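Local coordinates for HicA3 Toxin (PDB 4P78), which is the toxin of a HicA-HicB toxin-antitoxin pair, held here in complex with its antitoxin, and probably acts on RNA as other HicA toxins do, at residues 1-7 against 43-49; 13-18 against 29-34. One frame throughout, in Å; residues are numbered along the deposited sequence.

Contact 1. Residues 1-7 against 43-49; sequences MESGELI and PYPRKDI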
# COMPACT_ATOMS: atom_id res chain seq x y z
N MET C 1 -14.10 -19.11 7.43
CA MET C 1 -15.46 -18.66 7.17
C MET C 1 -15.64 -18.13 5.75
O MET C 1 -14.74 -17.46 5.22
CB MET C 1 -15.86 -17.58 8.18
CG MET C 1 -17.31 -17.14 8.06
SD MET C 1 -17.74 -15.88 9.26
CE MET C 1 -17.04 -16.56 10.76
N GLU C 2 -16.78 -18.44 5.14
CA GLU C 2 -17.12 -17.96 3.80
C GLU C 2 -18.06 -16.77 3.85
O GLU C 2 -18.63 -16.48 4.90
CB GLU C 2 -17.79 -19.06 2.98
CG GLU C 2 -17.07 -20.37 2.92
CD GLU C 2 -17.88 -21.41 2.18
OE1 GLU C 2 -19.12 -21.48 2.41
OE2 GLU C 2 -17.30 -22.14 1.35
N SER C 3 -18.23 -16.11 2.71
CA SER C 3 -19.11 -14.97 2.58
C SER C 3 -20.50 -15.27 3.09
O SER C 3 -21.10 -14.46 3.81
CB SER C 3 -19.20 -14.51 1.12
OG SER C 3 -18.02 -13.85 0.71
N GLY C 4 -21.00 -16.45 2.74
CA GLY C 4 -22.34 -16.87 3.08
C GLY C 4 -22.56 -16.97 4.57
O GLY C 4 -23.59 -16.51 5.07
N GLU C 5 -21.61 -17.55 5.28
CA GLU C 5 -21.73 -17.65 6.73
C GLU C 5 -21.64 -16.26 7.41
O GLU C 5 -22.34 -16.00 8.39
CB GLU C 5 -20.68 -18.58 7.32
CG GLU C 5 -20.90 -18.83 8.80
CD GLU C 5 -19.79 -19.62 9.45
OE1 GLU C 5 -19.10 -20.39 8.74
OE2 GLU C 5 -19.61 -19.48 10.68
N LEU C 6 -20.79 -15.38 6.88
CA LEU C 6 -20.68 -14.02 7.42
C LEU C 6 -21.99 -13.26 7.27
O LEU C 6 -22.46 -12.62 8.21
CB LEU C 6 -19.54 -13.25 6.73
CG LEU C 6 -19.44 -11.75 7.07
CD1 LEU C 6 -19.42 -11.53 8.57
CD2 LEU C 6 -18.19 -11.12 6.41
N ILE C 7 -22.59 -13.34 6.08
CA ILE C 7 -23.89 -12.73 5.81
C ILE C 7 -24.97 -13.24 6.78
O ILE C 7 -25.76 -12.46 7.33
CB ILE C 7 -24.33 -12.98 4.35
CG1 ILE C 7 -23.41 -12.23 3.37
CG2 ILE C 7 -25.80 -12.60 4.13
CD1 ILE C 7 -23.78 -12.41 1.91
N PRO C 43 -17.28 -7.90 -0.00
CA PRO C 43 -16.87 -8.65 -1.20
C PRO C 43 -17.59 -9.99 -1.25
O PRO C 43 -17.78 -10.61 -0.20
CB PRO C 43 -15.36 -8.84 -1.00
CG PRO C 43 -15.18 -8.84 0.49
CD PRO C 43 -16.24 -7.88 1.04
N TYR C 44 -17.98 -10.46 -2.43
CA TYR C 44 -18.73 -11.71 -2.51
C TYR C 44 -18.58 -12.32 -3.91
O TYR C 44 -18.57 -11.61 -4.91
CB TYR C 44 -20.21 -11.45 -2.15
CG TYR C 44 -21.20 -12.53 -2.57
CD1 TYR C 44 -21.57 -13.55 -1.70
CD2 TYR C 44 -21.77 -12.51 -3.84
CE1 TYR C 44 -22.47 -14.53 -2.09
CE2 TYR C 44 -22.66 -13.48 -4.24
CZ TYR C 44 -23.01 -14.48 -3.37
OH TYR C 44 -23.89 -15.43 -3.79
N PRO C 45 -18.43 -13.65 -3.98
CA PRO C 45 -18.33 -14.60 -2.86
C PRO C 45 -16.87 -14.91 -2.49
O PRO C 45 -16.01 -14.92 -3.37
CB PRO C 45 -19.04 -15.83 -3.40
CG PRO C 45 -18.68 -15.81 -4.89
CD PRO C 45 -18.54 -14.35 -5.27
N ARG C 46 -16.60 -15.17 -1.22
CA ARG C 46 -15.25 -15.48 -0.77
C ARG C 46 -15.25 -16.81 -0.02
O ARG C 46 -16.16 -17.07 0.77
CB ARG C 46 -14.71 -14.37 0.15
CG ARG C 46 -14.84 -12.96 -0.40
CD ARG C 46 -14.13 -12.84 -1.74
NE ARG C 46 -12.69 -13.03 -1.61
CZ ARG C 46 -11.86 -13.11 -2.64
NH1 ARG C 46 -12.32 -13.03 -3.88
NH2 ARG C 46 -10.56 -13.28 -2.44
N LYS C 47 -14.23 -17.63 -0.25
CA LYS C 47 -14.13 -18.92 0.43
C LYS C 47 -13.46 -18.81 1.79
O LYS C 47 -13.51 -19.73 2.60
CB LYS C 47 -13.34 -19.92 -0.43
CG LYS C 47 -13.88 -20.09 -1.85
CD LYS C 47 -12.82 -19.67 -2.87
CE LYS C 47 -12.89 -20.51 -4.14
NZ LYS C 47 -11.98 -19.95 -5.20
N ASP C 48 -12.81 -17.68 2.04
CA ASP C 48 -12.07 -17.46 3.28
C ASP C 48 -12.07 -15.97 3.58
O ASP C 48 -12.01 -15.15 2.67
CB ASP C 48 -10.63 -17.99 3.17
CG ASP C 48 -9.89 -17.96 4.51
OD1 ASP C 48 -10.45 -18.45 5.52
OD2 ASP C 48 -8.76 -17.43 4.57
N ILE C 49 -12.14 -15.64 4.86
CA ILE C 49 -12.20 -14.25 5.30
C ILE C 49 -11.24 -14.08 6.46
O ILE C 49 -11.16 -14.94 7.33
CB ILE C 49 -13.63 -13.87 5.71
CG1 ILE C 49 -14.57 -13.99 4.51
CG2 ILE C 49 -13.68 -12.45 6.29
CD1 ILE C 49 -16.02 -13.92 4.88
O HOH W 1 -12.13 -17.15 8.52
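Ser3 and Arg46 meet through two hydrogen bonds running in opposite directions. The backbone N of Ser3 donates to Arg46 O at 3.0 Å, with an N-H...O angle of 159°. In return Arg46 N donates to Ser3 OG at 2.7 Å, a more bent bond with 135° at the hydrogen. The hydroxyl lies beside its own backbone N (chi1 -74°), which brings OG up to the loop. Ser3 OG in turn donates a weak bond to Pro43 O, at 3.4 Å. Ser3 is buried, and its OG is thus both acceptor and donor.

Glu2 is the N-cap residue of helix 3-12. Its CA makes a C-H...O contact to the same Arg46 O, so that carbonyl meets two successive residues at the helix start. Met1 O receives a similar contact from Asp48 CA. A water links the chain's N-terminus to the loop: Met1 N donates to it, and it donates to Ile49 O at 2.7 Å. Asp48 OD1 stays 4.2 Å from Met1 N, beyond a salt bridge, while its OD2 accepts from Val11 N of the HicB3 antitoxin chain.

Apolar packing completes the contact on the side of helix 51-61, where Leu6 touches Leu53 and Ile49 touches Leu54. Ile49 CD1 reaches over the Glu2 carbonyl group and touches Leu6 CD2 at 3.9 Å, the two side chains crossing at about a right angle. The Tyr44 ring receives Ser3 CB at its edge, near the ring plane.

The loop after strand 36-44, which includes a cis peptide before Pro45, is thereby fixed to the first turn of the helix. Backbone groups and one hydroxyl do most of the polar work. Asp48 turns OD2 to the antitoxin, whereas the guanidinium of Arg46 makes weak polar contacts there.

Contact 2. Residues 13-18 against 29-34; sequences AGWQIR and VTLCKP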
# COMPACT_ATOMS: atom_id res chain seq x y z
N ALA C 13 -27.56 -10.57 13.56
CA ALA C 13 -27.36 -9.34 14.32
C ALA C 13 -28.32 -8.24 13.87
O ALA C 13 -28.15 -7.07 14.24
CB ALA C 13 -25.91 -8.86 14.21
N GLY C 14 -29.32 -8.61 13.06
CA GLY C 14 -30.37 -7.67 12.68
C GLY C 14 -30.19 -6.97 11.35
O GLY C 14 -31.02 -6.14 10.97
N TRP C 15 -29.11 -7.29 10.63
CA TRP C 15 -28.88 -6.73 9.31
C TRP C 15 -29.67 -7.49 8.24
O TRP C 15 -29.99 -8.67 8.42
CB TRP C 15 -27.37 -6.77 8.98
CG TRP C 15 -26.58 -5.84 9.86
CD1 TRP C 15 -26.16 -6.08 11.14
CD2 TRP C 15 -26.15 -4.51 9.53
NE1 TRP C 15 -25.50 -4.98 11.63
CE2 TRP C 15 -25.49 -4.00 10.67
CE3 TRP C 15 -26.27 -3.70 8.40
CZ2 TRP C 15 -24.92 -2.72 10.70
CZ3 TRP C 15 -25.72 -2.43 8.43
CH2 TRP C 15 -25.05 -1.95 9.57
N GLN C 16 -29.97 -6.83 7.13
CA GLN C 16 -30.66 -7.47 6.02
C GLN C 16 -29.90 -7.25 4.73
O GLN C 16 -29.33 -6.19 4.53
CB GLN C 16 -32.08 -6.93 5.87
CG GLN C 16 -32.99 -7.24 7.06
CD GLN C 16 -34.26 -6.39 7.09
OE1 GLN C 16 -34.62 -5.74 6.11
NE2 GLN C 16 -34.94 -6.39 8.24
N ILE C 17 -29.90 -8.25 3.85
CA ILE C 17 -29.38 -8.09 2.50
C ILE C 17 -30.17 -7.02 1.78
O ILE C 17 -31.40 -7.09 1.70
CB ILE C 17 -29.45 -9.40 1.69
CG1 ILE C 17 -28.59 -10.48 2.35
CG2 ILE C 17 -29.02 -9.13 0.22
CD1 ILE C 17 -28.79 -11.89 1.79
N ARG C 18 -29.46 -6.02 1.29
CA ARG C 18 -30.06 -4.96 0.52
C ARG C 18 -30.07 -5.37 -0.95
O ARG C 18 -31.09 -5.31 -1.64
CB ARG C 18 -29.28 -3.66 0.76
CG ARG C 18 -29.83 -2.43 0.11
CD ARG C 18 -28.97 -1.19 0.50
NE ARG C 18 -29.22 -0.07 -0.40
CZ ARG C 18 -28.57 0.13 -1.53
NH1 ARG C 18 -27.60 -0.71 -1.89
NH2 ARG C 18 -28.87 1.16 -2.30
N VAL C 29 -21.98 -7.51 -2.01
CA VAL C 29 -23.30 -7.53 -1.40
C VAL C 29 -23.38 -6.34 -0.42
O VAL C 29 -22.46 -6.15 0.38
CB VAL C 29 -23.58 -8.89 -0.71
CG1 VAL C 29 -24.88 -8.86 0.10
CG2 VAL C 29 -23.63 -10.02 -1.74
N THR C 30 -24.42 -5.52 -0.54
CA THR C 30 -24.68 -4.48 0.46
C THR C 30 -25.75 -4.93 1.45
O THR C 30 -26.69 -5.66 1.11
CB THR C 30 -25.11 -3.13 -0.18
OG1 THR C 30 -26.37 -3.25 -0.86
CG2 THR C 30 -24.04 -2.61 -1.14
N LEU C 31 -25.59 -4.50 2.70
CA LEU C 31 -26.59 -4.81 3.72
C LEU C 31 -26.97 -3.54 4.44
O LEU C 31 -26.20 -2.58 4.46
CB LEU C 31 -26.07 -5.83 4.73
CG LEU C 31 -25.63 -7.18 4.16
CD1 LEU C 31 -24.10 -7.22 3.89
CD2 LEU C 31 -26.07 -8.29 5.11
N CYS C 32 -28.17 -3.55 5.02
CA CYS C 32 -28.65 -2.44 5.82
C CYS C 32 -29.34 -3.00 7.05
O CYS C 32 -29.64 -4.19 7.12
CB CYS C 32 -29.61 -1.57 5.02
SG CYS C 32 -31.05 -2.46 4.40
N LYS C 33 -29.60 -2.14 8.02
CA LYS C 33 -30.23 -2.56 9.26
C LYS C 33 -31.31 -1.55 9.62
O LYS C 33 -31.03 -0.35 9.69
CB LYS C 33 -29.19 -2.69 10.38
CG LYS C 33 -29.76 -3.17 11.71
CD LYS C 33 -28.65 -3.45 12.73
CE LYS C 33 -29.23 -4.02 14.02
NZ LYS C 33 -28.18 -4.41 15.00
N PRO C 34 -32.55 -2.02 9.82
CA PRO C 34 -33.71 -1.16 10.07
C PRO C 34 -33.46 -0.23 11.25
O PRO C 34 -32.98 -0.69 12.28
CB PRO C 34 -34.83 -2.15 10.37
CG PRO C 34 -34.40 -3.41 9.73
CD PRO C 34 -32.91 -3.45 9.87
O HOH W 2 -25.43 -3.86 14.87
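The Trp15 indole carries Lys33 CB over one face, 3.7 Å from the centroid of the six-membered ring, a CH-pi contact. Cys32 N lies in plane at the ring edge. The Arg18 guanidinium is met edge-on by Thr30 OG1, which takes a hydrogen bond from NH1 at 3.0 Å. Arg18 NE forms a salt bridge with Glu52 of the HicB3 antitoxin chain.

This is the beta hairpin of strands 16-22 and 27-33, within the alpha-beta-beta-beta-alpha, dsRBD-like fold of HicA toxins. Gln16 and Cys32 form an antiparallel hydrogen-bonded pair: Gln16 N donates to Cys32 O at 2.7 Å, and Cys32 N to Gln16 O at 2.9 Å. Arg18 N adds a bond to Thr30 O. Ile17 and Leu31 form the next, non-hydrogen-bonded pair. On the face shared by Gln16 and Cys32, the extended Gln16 side chain crosses Pro34 at about a right angle, with NE2 3.4 Å from Pro34 CG.

Helix 3-12 ends in a Schellman motif with Gly14 at C-prime. Lys33 reaches back to that helix end, fully extended from a chi1 of -178°. CB and CD run across the indole and CG passes Gly14 O; beyond them Lys33 NZ donates to Ala13 O at 2.8 Å, nearly along the C=O axis.

Contacts 1 and 2 lie towards the two ends of helix 3-12. Contact 1 fixes its start to the loop after strand 36-44; contact 2 pairs the hairpin strands and, through Lys33, reaches the turn that ends the helix. Their centres are 15 Å apart, on opposite sides of the chain's centre, yet they touch. Tyr44 CG packs on Val29 CG2 at 3.6 Å, and Ile7 CG2 meets Ile17 CD1 at 3.9 Å. Ile7 CD1 also lies 4.1 Å from Val29 CG1, so one helix residue spans both hairpin strands. Strands 27-33 and 36-44 are neighbours in the same sheet. Both contacts also reach the HicB3 antitoxin, chiefly through Asp48 in one and Arg18 in the other.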